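Local atomic coordinates of clan CA, family C40, NlpC/P60 superfamily cysteine peptidase (Trichomonas vaginalis, PDB entry 6BIO), a protein that probably acts as a cysteine peptidase of the NlpC/P60 family that hydrolyses bacterial peptidoglycan. Residues I223-D228 / G245-A250; W47-Y52 / M197-D202; Y126-R131 / G135-D140. All coordinates share one frame; numbering follows the deposited sequence.

Interaction 1: I223-D228 / G245-A250; sequences ITFRTD and GQFIHA
Phe247 reaches across to Ile223 and Phe225 on one face of the antiparallel sheet of the NlpC/P60 domain. The two strands involved, 222-225 and 246-251, are not neighbours. Strand 237-243 runs between them, and no hydrogen bond joins the two segments directly. The nearest CA atoms across the segments, those of Ile223 and Phe247, are 8.4 Å apart. The contact is therefore made by side chains alone, all apolar and buried.

The side chain of Phe247 can be followed outward. Its CB lies 4.1 Å from CD1 of Ile223, whose chain crosses it at about a right angle. CG sits between the backbone N and the carbonyl carbon (chi1 66°), which directs the ring toward Phe225. CD2 still touches the same methyl, at 4.2 Å from CD1 of Ile223. Beyond it, CE2 is 3.7 Å from CZ of Phe225. At the far end, Phe247 CZ meets two atoms, standing 3.7 Å from CZ and 3.9 Å from CE2 of Phe225. The two side chains come from opposite directions and their rings meet obliquely. Their planes are inclined at 32° and the centroids are 5.2 Å apart.

Tyr265 packs edge-to-face with both phenylalanine rings and so completes a small aromatic cluster. Ile217, Phe262 and Val269 add to the apolar surroundings of Ile223. Phe247 also touches the next alternate residue of its own strand, His249. The imidazole of His249 is hydrogen-bonded through ND1 to NE2 of His237 on the middle strand. CE1 of Phe247 lies 3.5 Å above the plane of the His249 ring, shifted toward its rim.

Interaction 2: W47-Y52 / M197-D202; sequences WLYFDY and MHRTAD
Arg199 sets its NE over one face of the Tyr49 ring, while its CG and CD pass beside the rim at OH and CE2. The contact joins edge strand 46-49 of an antiparallel beta sheet to the loop before helix 201-204 in the NlpC/P60 domain. It is thus a contact between the beta-rich N-terminal region and the peptidase domain, and it is only partly buried.

CG of Arg199 comes 3.5 Å from the hydroxyl OH of Tyr49. CD is next, 3.6 Å from CE2 of Tyr49. NE then lies 3.8 Å from the same CE2. CG stands anti to the backbone N (chi1 175°), the chain bends at its second torsion (chi2 60°), and this bend carries NE over the ring. The guanidinium plane is tilted 65° from the ring, so the two do not stack flat. CZ of Arg199 is 5.3 Å from the centroid of the Tyr49 ring, a long cation-pi distance and at most a weak attraction. The charged end has a stronger partner: NH1 forms a salt bridge with Asp181.

Within 47-52 a type II turn from Tyr49 to Tyr52 brings the two tyrosines together. Tyr52 OH is hydrogen-bonded to Gln187 of helix 182-191, a second link to the peptidase domain. CB of Tyr49 sits 3.9 Å above the centre of the Tyr52 ring.

Interaction 3: Y126-R131 / G135-D140; sequences YRINYR and GYILED
Four backbone hydrogen bonds tie Tyr126 and Ile128 to Ile137 and Gly135 in an antiparallel beta hairpin of the bacterial SH3 domain. Tyr126 and Ile137 exchange two, each 2.9 Å between N and O. Ile128 N reaches Gly135 O at 2.8 Å, and Gly135 N returns to Ile128 O at 3.0 Å. Arg127 and Tyr136 form the non-hydrogen-bonded pair between them.

On the face of that pair, CG of Arg127 lies over the Tyr136 ring in a CH-pi contact, 4.1 Å from its centroid. A bend at the third torsion (chi3 65°) turns the guanidinium off the ring, with the planes 55° apart. One water bridges Tyr136 OH and, weakly, Arg127 NE. The stronger partner of the arginine is the carbonyl O of Gln18, bonded to NH1.

Ile128 and Ile137 pack on the other face, their CG2 methyls 3.8 Å apart, with Ile95 and Ala93 of strand 93-96 beside them. Where the strand gives way to a 3-10 turn, Glu139 meets Tyr126. Glu139 CB is 3.7 Å from CE2 of the Tyr126 ring, and the backbone O of Glu139 lies at the edge of the Tyr126 ring, in its plane.

How the interactions relate
Along the chain, 47-52 comes first, then both segments of interaction 3, then 197-202, and finally interaction 1. Interactions 2 and 3 both reach the same antiparallel sheet, at its outermost strands 46-49 and 133-138, and their centres are about 30 Å apart. Interaction 1 belongs to the separate sheet of the NlpC/P60 domain. Its centre is about 17 Å from that of interaction 2, and the two touch where Thr224 CG2 packs 3.9 Å from Ala201 O. Interactions 1 and 3 are about 40 Å apart between centres, on opposite sides of the chain's centre. Where strand 46-49 meets 197-202, interaction 2 joins the peptidase domain to the beta-rich part, while the others hold within one domain each.

Interaction 1: I223-D228 / G245-A250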
loop_
_atom_site.group_PDB
_atom_site.type_symbol
_atom_site.label_atom_id
_atom_site.label_comp_id
_atom_site.label_asym_id
_atom_site.label_seq_id
_atom_site.Cartn_x
_atom_site.Cartn_y
_atom_site.Cartn_z
ATOM N N ILE A 223 -13.105 10.591 0.185
ATOM C CA ILE A 223 -14.206 11.422 -0.282
ATOM C C ILE A 223 -13.674 12.272 -1.415
ATOM O O ILE A 223 -12.709 13.014 -1.221
ATOM C CB ILE A 223 -14.711 12.343 0.833
ATOM C CG1 ILE A 223 -14.940 11.611 2.157
ATOM C CG2 ILE A 223 -15.960 13.049 0.380
ATOM C CD1 ILE A 223 -14.806 12.560 3.355
ATOM N N THR A 224 -14.269 12.149 -2.606
ATOM C CA THR A 224 -13.883 13.007 -3.718
ATOM C C THR A 224 -14.861 14.169 -3.838
ATOM O O THR A 224 -16.015 14.082 -3.398
ATOM C CB THR A 224 -13.819 12.217 -5.020
ATOM O OG1 THR A 224 -15.106 11.661 -5.280
ATOM C CG2 THR A 224 -12.757 11.121 -4.912
ATOM N N PHE A 225 -14.381 15.273 -4.411
ATOM C CA PHE A 225 -15.124 16.517 -4.479
ATOM C C PHE A 225 -14.932 17.169 -5.844
ATOM O O PHE A 225 -13.908 17.005 -6.517
ATOM C CB PHE A 225 -14.652 17.523 -3.417
ATOM C CG PHE A 225 -14.707 17.025 -1.968
ATOM C CD1 PHE A 225 -15.861 17.198 -1.209
ATOM C CD2 PHE A 225 -13.610 16.407 -1.361
ATOM C CE1 PHE A 225 -15.903 16.788 0.136
ATOM C CE2 PHE A 225 -13.663 16.026 -0.047
ATOM C CZ PHE A 225 -14.797 16.207 0.699
ATOM N N ARG A 226 -15.935 17.990 -6.201
ATOM C CA ARG A 226 -15.882 18.838 -7.383
ATOM C C ARG A 226 -15.685 20.263 -6.902
ATOM O O ARG A 226 -16.604 20.865 -6.341
ATOM C CB ARG A 226 -17.166 18.675 -8.218
ATOM C CG ARG A 226 -17.426 17.225 -8.566
ATOM C CD ARG A 226 -18.431 17.092 -9.711
ATOM N NE ARG A 226 -19.709 17.656 -9.301
ATOM C CZ ARG A 226 -20.640 17.054 -8.587
ATOM N NH1 ARG A 226 -20.552 15.767 -8.280
ATOM N NH2 ARG A 226 -21.730 17.741 -8.225
ATOM N N THR A 227 -14.474 20.795 -7.082
ATOM C CA THR A 227 -14.109 22.084 -6.491
ATOM C C THR A 227 -13.810 23.174 -7.499
ATOM O O THR A 227 -13.474 24.282 -7.073
ATOM C CB THR A 227 -12.907 21.975 -5.519
ATOM O OG1 THR A 227 -11.704 21.753 -6.255
ATOM C CG2 THR A 227 -13.105 20.868 -4.486
ATOM N N ASP A 228 -13.935 22.923 -8.802
ATOM C CA ASP A 228 -13.595 23.918 -9.833
ATOM C C ASP A 228 -14.877 24.402 -10.500
ATOM O O ASP A 228 -15.502 23.677 -11.278
ATOM C CB ASP A 228 -12.654 23.279 -10.860
ATOM C CG ASP A 228 -12.274 24.225 -11.982
ATOM O OD1 ASP A 228 -12.739 25.379 -12.021
ATOM O OD2 ASP A 228 -11.498 23.789 -12.855
ATOM N N GLY A 245 -16.406 13.418 12.258
ATOM C CA GLY A 245 -16.825 14.409 11.288
ATOM C C GLY A 245 -15.707 15.160 10.595
ATOM O O GLY A 245 -15.963 16.194 9.985
ATOM N N GLN A 246 -14.479 14.656 10.649
ATOM C CA GLN A 246 -13.332 15.307 10.056
ATOM C C GLN A 246 -12.750 14.423 8.963
ATOM O O GLN A 246 -12.771 13.186 9.045
ATOM C CB GLN A 246 -12.217 15.502 11.060
ATOM C CG GLN A 246 -12.589 16.261 12.317
ATOM C CD GLN A 246 -12.968 17.683 12.056
ATOM O OE1 GLN A 246 -14.043 18.135 12.464
ATOM N NE2 GLN A 246 -12.087 18.406 11.398
ATOM N N PHE A 247 -12.185 15.073 7.947
ATOM C CA PHE A 247 -11.275 14.420 7.026
ATOM C C PHE A 247 -9.944 15.140 7.029
ATOM O O PHE A 247 -9.817 16.256 7.511
ATOM C CB PHE A 247 -11.856 14.292 5.619
ATOM C CG PHE A 247 -12.097 15.610 4.839
ATOM C CD1 PHE A 247 -11.099 16.114 4.005
ATOM C CD2 PHE A 247 -13.366 16.202 4.763
ATOM C CE1 PHE A 247 -11.326 17.237 3.210
ATOM C CE2 PHE A 247 -13.587 17.298 3.977
ATOM C CZ PHE A 247 -12.557 17.826 3.199
ATOM N N ILE A 248 -8.927 14.439 6.545
ATOM C CA ILE A 248 -7.606 15.020 6.337
ATOM C C ILE A 248 -7.327 15.113 4.840
ATOM O O ILE A 248 -7.671 14.213 4.062
ATOM C CB ILE A 248 -6.527 14.216 7.079
ATOM C CG1 ILE A 248 -6.627 14.496 8.580
ATOM C CG2 ILE A 248 -5.126 14.568 6.537
ATOM C CD1 ILE A 248 -5.728 13.644 9.454
ATOM N N HIS A 249 -6.752 16.231 4.418
ATOM C CA HIS A 249 -6.411 16.434 3.020
ATOM C C HIS A 249 -5.192 17.338 2.881
ATOM O O HIS A 249 -4.830 18.084 3.798
ATOM C CB HIS A 249 -7.580 17.031 2.213
ATOM C CG HIS A 249 -8.038 18.407 2.626
ATOM N ND1 HIS A 249 -8.728 19.214 1.751
ATOM C CD2 HIS A 249 -8.008 19.077 3.804
ATOM C CE1 HIS A 249 -9.051 20.354 2.347
ATOM N NE2 HIS A 249 -8.637 20.293 3.601
ATOM N N ALA A 250 -4.542 17.237 1.726
ATOM C CA ALA A 250 -3.547 18.215 1.332
ATOM C C ALA A 250 -4.285 19.300 0.569
ATOM O O ALA A 250 -4.937 19.004 -0.447
ATOM C CB ALA A 250 -2.468 17.581 0.465
#

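Interaction 2: W47-Y52 / M197-D202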
loop_
_atom_site.group_PDB
_atom_site.type_symbol
_atom_site.label_atom_id
_atom_site.label_comp_id
_atom_site.label_asym_id
_atom_site.label_seq_id
_atom_site.Cartn_x
_atom_site.Cartn_y
_atom_site.Cartn_z
ATOM N N TRP A 47 2.171 6.281 -13.629
ATOM C CA TRP A 47 3.504 6.334 -13.080
ATOM C C TRP A 47 3.481 5.745 -11.681
ATOM O O TRP A 47 2.439 5.630 -11.044
ATOM C CB TRP A 47 3.978 7.784 -12.944
ATOM C CG TRP A 47 4.204 8.527 -14.239
ATOM C CD1 TRP A 47 5.428 8.846 -14.784
ATOM C CD2 TRP A 47 3.233 9.092 -15.125
ATOM N NE1 TRP A 47 5.278 9.578 -15.936
ATOM C CE2 TRP A 47 3.944 9.747 -16.176
ATOM C CE3 TRP A 47 1.841 9.130 -15.137
ATOM C CZ2 TRP A 47 3.289 10.405 -17.238
ATOM C CZ3 TRP A 47 1.194 9.801 -16.195
ATOM C CH2 TRP A 47 1.923 10.416 -17.223
ATOM N N LEU A 48 4.662 5.377 -11.199
ATOM C CA LEU A 48 4.858 5.125 -9.777
ATOM C C LEU A 48 5.908 6.095 -9.249
ATOM O O LEU A 48 6.599 6.743 -10.032
ATOM C CB LEU A 48 5.241 3.672 -9.472
ATOM C CG LEU A 48 4.162 2.650 -9.769
ATOM C CD1 LEU A 48 4.716 1.255 -9.523
ATOM C CD2 LEU A 48 2.891 2.902 -8.982
ATOM N N TYR A 49 5.996 6.218 -7.911
ATOM C CA TYR A 49 6.621 7.389 -7.285
ATOM C C TYR A 49 7.675 7.026 -6.241
ATOM O O TYR A 49 7.632 5.967 -5.614
ATOM C CB TYR A 49 5.541 8.320 -6.698
ATOM C CG TYR A 49 4.612 8.794 -7.772
ATOM C CD1 TYR A 49 4.990 9.791 -8.646
ATOM C CD2 TYR A 49 3.404 8.145 -8.009
ATOM C CE1 TYR A 49 4.165 10.217 -9.663
ATOM C CE2 TYR A 49 2.601 8.517 -9.035
ATOM C CZ TYR A 49 2.971 9.555 -9.874
ATOM O OH TYR A 49 2.145 9.945 -10.919
ATOM N N PHE A 50 8.591 7.972 -6.051
ATOM C CA PHE A 50 9.680 7.833 -5.103
ATOM C C PHE A 50 9.184 7.385 -3.738
ATOM O O PHE A 50 8.196 7.907 -3.212
ATOM C CB PHE A 50 10.360 9.198 -4.983
ATOM C CG PHE A 50 11.468 9.230 -3.984
ATOM C CD1 PHE A 50 12.657 8.554 -4.202
ATOM C CD2 PHE A 50 11.272 9.888 -2.795
ATOM C CE1 PHE A 50 13.623 8.577 -3.223
ATOM C CE2 PHE A 50 12.285 9.943 -1.822
ATOM C CZ PHE A 50 13.433 9.273 -2.028
ATOM N N ASP A 51 9.878 6.404 -3.152
ATOM C CA ASP A 51 9.658 5.912 -1.799
ATOM C C ASP A 51 8.391 5.088 -1.642
ATOM O O ASP A 51 8.054 4.737 -0.523
ATOM C CB ASP A 51 9.765 7.024 -0.761
ATOM C CG ASP A 51 10.110 6.526 0.627
ATOM O OD1 ASP A 51 11.050 5.721 0.756
ATOM O OD2 ASP A 51 9.487 6.980 1.599
ATOM N N TYR A 52 7.720 4.741 -2.742
ATOM C CA TYR A 52 6.686 3.723 -2.685
ATOM C C TYR A 52 7.326 2.354 -2.486
ATOM O O TYR A 52 8.433 2.084 -2.951
ATOM C CB TYR A 52 5.861 3.723 -3.984
ATOM C CG TYR A 52 4.766 4.790 -4.094
ATOM C CD1 TYR A 52 4.727 5.893 -3.242
ATOM C CD2 TYR A 52 3.761 4.677 -5.057
ATOM C CE1 TYR A 52 3.739 6.843 -3.358
ATOM C CE2 TYR A 52 2.777 5.628 -5.162
ATOM C CZ TYR A 52 2.759 6.705 -4.317
ATOM O OH TYR A 52 1.776 7.651 -4.428
ATOM N N MET A 197 -4.352 2.246 -5.182
ATOM C CA MET A 197 -5.337 3.094 -5.836
ATOM C C MET A 197 -4.589 3.910 -6.861
ATOM O O MET A 197 -3.375 4.084 -6.757
ATOM C CB MET A 197 -6.141 3.989 -4.933
ATOM C CG MET A 197 -5.338 4.987 -4.190
ATOM S SD MET A 197 -6.312 6.244 -3.233
ATOM C CE MET A 197 -7.126 5.207 -2.085
ATOM N N HIS A 198 -5.335 4.457 -7.831
ATOM C CA HIS A 198 -4.754 5.298 -8.858
ATOM C C HIS A 198 -4.339 6.637 -8.272
ATOM O O HIS A 198 -4.605 6.960 -7.109
ATOM C CB HIS A 198 -5.734 5.445 -10.027
ATOM C CG HIS A 198 -5.786 4.223 -10.889
ATOM N ND1 HIS A 198 -4.787 3.901 -11.785
ATOM C CD2 HIS A 198 -6.684 3.203 -10.939
ATOM C CE1 HIS A 198 -5.079 2.756 -12.368
ATOM N NE2 HIS A 198 -6.223 2.314 -11.883
ATOM N N ARG A 199 -3.634 7.403 -9.082
ATOM C CA ARG A 199 -2.922 8.574 -8.592
ATOM C C ARG A 199 -3.757 9.839 -8.505
ATOM O O ARG A 199 -3.463 10.675 -7.633
ATOM C CB ARG A 199 -1.689 8.808 -9.466
ATOM C CG ARG A 199 -0.878 10.059 -9.182
ATOM C CD ARG A 199 -0.341 10.091 -7.756
ATOM N NE ARG A 199 0.475 11.279 -7.490
ATOM C CZ ARG A 199 -0.013 12.459 -7.157
ATOM N NH1 ARG A 199 -1.315 12.671 -7.180
ATOM N NH2 ARG A 199 0.830 13.433 -6.906
ATOM N N THR A 200 -4.727 10.043 -9.383
ATOM C CA THR A 200 -5.441 11.316 -9.446
ATOM C C THR A 200 -6.861 11.159 -8.889
ATOM O O THR A 200 -7.484 10.084 -8.973
ATOM C CB THR A 200 -5.436 11.877 -10.870
ATOM O OG1 THR A 200 -6.078 10.967 -11.750
ATOM C CG2 THR A 200 -4.038 12.087 -11.352
ATOM N N ALA A 201 -7.396 12.277 -8.389
ATOM C CA ALA A 201 -8.676 12.245 -7.712
ATOM C C ALA A 201 -9.770 11.770 -8.649
ATOM O O ALA A 201 -10.664 11.048 -8.234
ATOM C CB ALA A 201 -9.043 13.622 -7.161
ATOM N N ASP A 202 -9.735 12.205 -9.919
ATOM C CA ASP A 202 -10.804 11.828 -10.832
ATOM C C ASP A 202 -10.822 10.348 -11.190
ATOM O O ASP A 202 -11.828 9.855 -11.693
ATOM C CB ASP A 202 -10.751 12.677 -12.101
ATOM C CG ASP A 202 -9.435 12.579 -12.862
ATOM O OD1 ASP A 202 -8.437 12.037 -12.370
ATOM O OD2 ASP A 202 -9.354 13.156 -13.959
#

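Interaction 3: Y126-R131 / G135-D140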
loop_
_atom_site.group_PDB
_atom_site.type_symbol
_atom_site.label_atom_id
_atom_site.label_comp_id
_atom_site.label_asym_id
_atom_site.label_seq_id
_atom_site.Cartn_x
_atom_site.Cartn_y
_atom_site.Cartn_z
ATOM N N TYR A 126 5.409 -14.112 6.285
ATOM C CA TYR A 126 6.553 -13.486 5.627
ATOM C C TYR A 126 7.308 -14.574 4.883
ATOM O O TYR A 126 7.319 -15.741 5.309
ATOM C CB TYR A 126 7.527 -12.841 6.631
ATOM C CG TYR A 126 7.010 -11.609 7.347
ATOM C CD1 TYR A 126 7.096 -10.349 6.758
ATOM C CD2 TYR A 126 6.417 -11.704 8.598
ATOM C CE1 TYR A 126 6.633 -9.241 7.385
ATOM C CE2 TYR A 126 5.965 -10.569 9.253
ATOM C CZ TYR A 126 6.080 -9.345 8.640
ATOM O OH TYR A 126 5.632 -8.193 9.208
ATOM N N ARG A 127 8.045 -14.184 3.859
ATOM C CA ARG A 127 9.053 -15.062 3.299
ATOM C C ARG A 127 10.378 -14.626 3.883
ATOM O O ARG A 127 10.680 -13.435 3.892
ATOM C CB ARG A 127 9.092 -15.017 1.776
ATOM C CG ARG A 127 9.907 -16.180 1.194
ATOM C CD ARG A 127 9.796 -16.314 -0.336
ATOM N NE ARG A 127 10.368 -15.190 -1.037
ATOM C CZ ARG A 127 11.632 -15.122 -1.448
ATOM N NH1 ARG A 127 12.059 -14.034 -2.068
ATOM N NH2 ARG A 127 12.475 -16.124 -1.211
ATOM N N ILE A 128 11.153 -15.599 4.398
ATOM C CA ILE A 128 12.378 -15.289 5.129
ATOM C C ILE A 128 13.516 -16.197 4.706
ATOM O O ILE A 128 13.325 -17.252 4.097
ATOM C CB ILE A 128 12.236 -15.352 6.674
ATOM C CG1 ILE A 128 11.929 -16.784 7.146
ATOM C CG2 ILE A 128 11.200 -14.388 7.185
ATOM C CD1 ILE A 128 12.212 -17.041 8.599
ATOM N N ASN A 129 14.710 -15.752 5.079
ATOM C CA ASN A 129 15.932 -16.556 5.081
ATOM C C ASN A 129 16.392 -16.694 6.527
ATOM O O ASN A 129 16.655 -15.684 7.194
ATOM C CB ASN A 129 17.012 -15.847 4.262
ATOM C CG ASN A 129 18.319 -16.601 4.224
ATOM O OD1 ASN A 129 18.801 -17.126 5.234
ATOM N ND2 ASN A 129 18.927 -16.624 3.071
ATOM N N TYR A 130 16.480 -17.938 7.026
ATOM C CA TYR A 130 17.120 -18.259 8.300
ATOM C C TYR A 130 18.272 -19.213 8.004
ATOM O O TYR A 130 18.035 -20.334 7.577
ATOM C CB TYR A 130 16.109 -18.933 9.226
ATOM C CG TYR A 130 16.729 -19.499 10.502
ATOM C CD1 TYR A 130 17.444 -18.678 11.350
ATOM C CD2 TYR A 130 16.638 -20.850 10.833
ATOM C CE1 TYR A 130 18.042 -19.165 12.499
ATOM C CE2 TYR A 130 17.198 -21.325 12.017
ATOM C CZ TYR A 130 17.892 -20.488 12.834
ATOM O OH TYR A 130 18.457 -21.032 13.986
ATOM N N ARG A 131 19.508 -18.771 8.222
ATOM C CA ARG A 131 20.682 -19.649 8.077
ATOM C C ARG A 131 20.763 -20.265 6.676
ATOM O O ARG A 131 21.241 -21.387 6.516
ATOM C CB ARG A 131 20.702 -20.798 9.113
ATOM C CG ARG A 131 20.870 -20.453 10.578
ATOM C CD ARG A 131 20.807 -21.747 11.466
ATOM N NE ARG A 131 21.868 -22.721 11.168
ATOM C CZ ARG A 131 23.151 -22.511 11.428
ATOM N NH1 ARG A 131 23.531 -21.349 11.970
ATOM N NH2 ARG A 131 24.053 -23.440 11.134
ATOM N N GLY A 135 11.859 -19.699 3.021
ATOM C CA GLY A 135 10.474 -20.092 2.933
ATOM C C GLY A 135 9.598 -19.201 3.794
ATOM O O GLY A 135 9.994 -18.089 4.171
ATOM N N TYR A 136 8.401 -19.714 4.097
ATOM C CA TYR A 136 7.333 -18.889 4.648
ATOM C C TYR A 136 7.097 -19.180 6.126
ATOM O O TYR A 136 6.925 -20.334 6.515
ATOM C CB TYR A 136 6.039 -19.115 3.849
ATOM C CG TYR A 136 6.172 -18.621 2.422
ATOM C CD1 TYR A 136 6.723 -19.403 1.420
ATOM C CD2 TYR A 136 5.816 -17.312 2.090
ATOM C CE1 TYR A 136 6.885 -18.943 0.139
ATOM C CE2 TYR A 136 5.959 -16.837 0.814
ATOM C CZ TYR A 136 6.478 -17.637 -0.169
ATOM O OH TYR A 136 6.622 -17.133 -1.423
ATOM N N ILE A 137 7.047 -18.111 6.931
ATOM C CA ILE A 137 6.828 -18.201 8.371
ATOM C C ILE A 137 5.612 -17.374 8.755
ATOM O O ILE A 137 5.392 -16.289 8.224
ATOM C CB ILE A 137 8.109 -17.772 9.126
ATOM C CG1 ILE A 137 8.022 -18.186 10.584
ATOM C CG2 ILE A 137 8.434 -16.296 8.954
ATOM C CD1 ILE A 137 9.337 -18.104 11.319
ATOM N N LEU A 138 4.800 -17.916 9.646
ATOM C CA LEU A 138 3.598 -17.217 10.071
ATOM C C LEU A 138 3.962 -15.821 10.563
ATOM O O LEU A 138 4.952 -15.613 11.295
ATOM C CB LEU A 138 2.877 -17.995 11.162
ATOM C CG LEU A 138 2.157 -19.293 10.744
ATOM C CD1 LEU A 138 1.750 -20.101 11.973
ATOM C CD2 LEU A 138 0.911 -18.981 9.899
ATOM N N GLU A 139 3.144 -14.847 10.167
ATOM C CA GLU A 139 3.608 -13.488 10.357
ATOM C C GLU A 139 3.706 -13.105 11.839
ATOM O O GLU A 139 4.608 -12.356 12.225
ATOM C CB GLU A 139 2.835 -12.494 9.464
ATOM C CG GLU A 139 1.499 -12.287 9.856
ATOM C CD GLU A 139 0.652 -11.552 8.765
ATOM O OE1 GLU A 139 1.102 -11.156 7.649
ATOM O OE2 GLU A 139 -0.502 -11.418 9.052
ATOM N N ASP A 140 2.877 -13.673 12.704
ATOM C CA ASP A 140 2.996 -13.295 14.105
ATOM C C ASP A 140 4.179 -13.940 14.819
ATOM O O ASP A 140 4.445 -13.598 15.983
ATOM C CB ASP A 140 1.679 -13.580 14.809
ATOM C CG ASP A 140 0.587 -12.614 14.364
ATOM O OD1 ASP A 140 0.911 -11.415 14.117
ATOM O OD2 ASP A 140 -0.578 -13.043 14.197
HETATM O O HOH W 1 7.677 -14.429 -1.761
#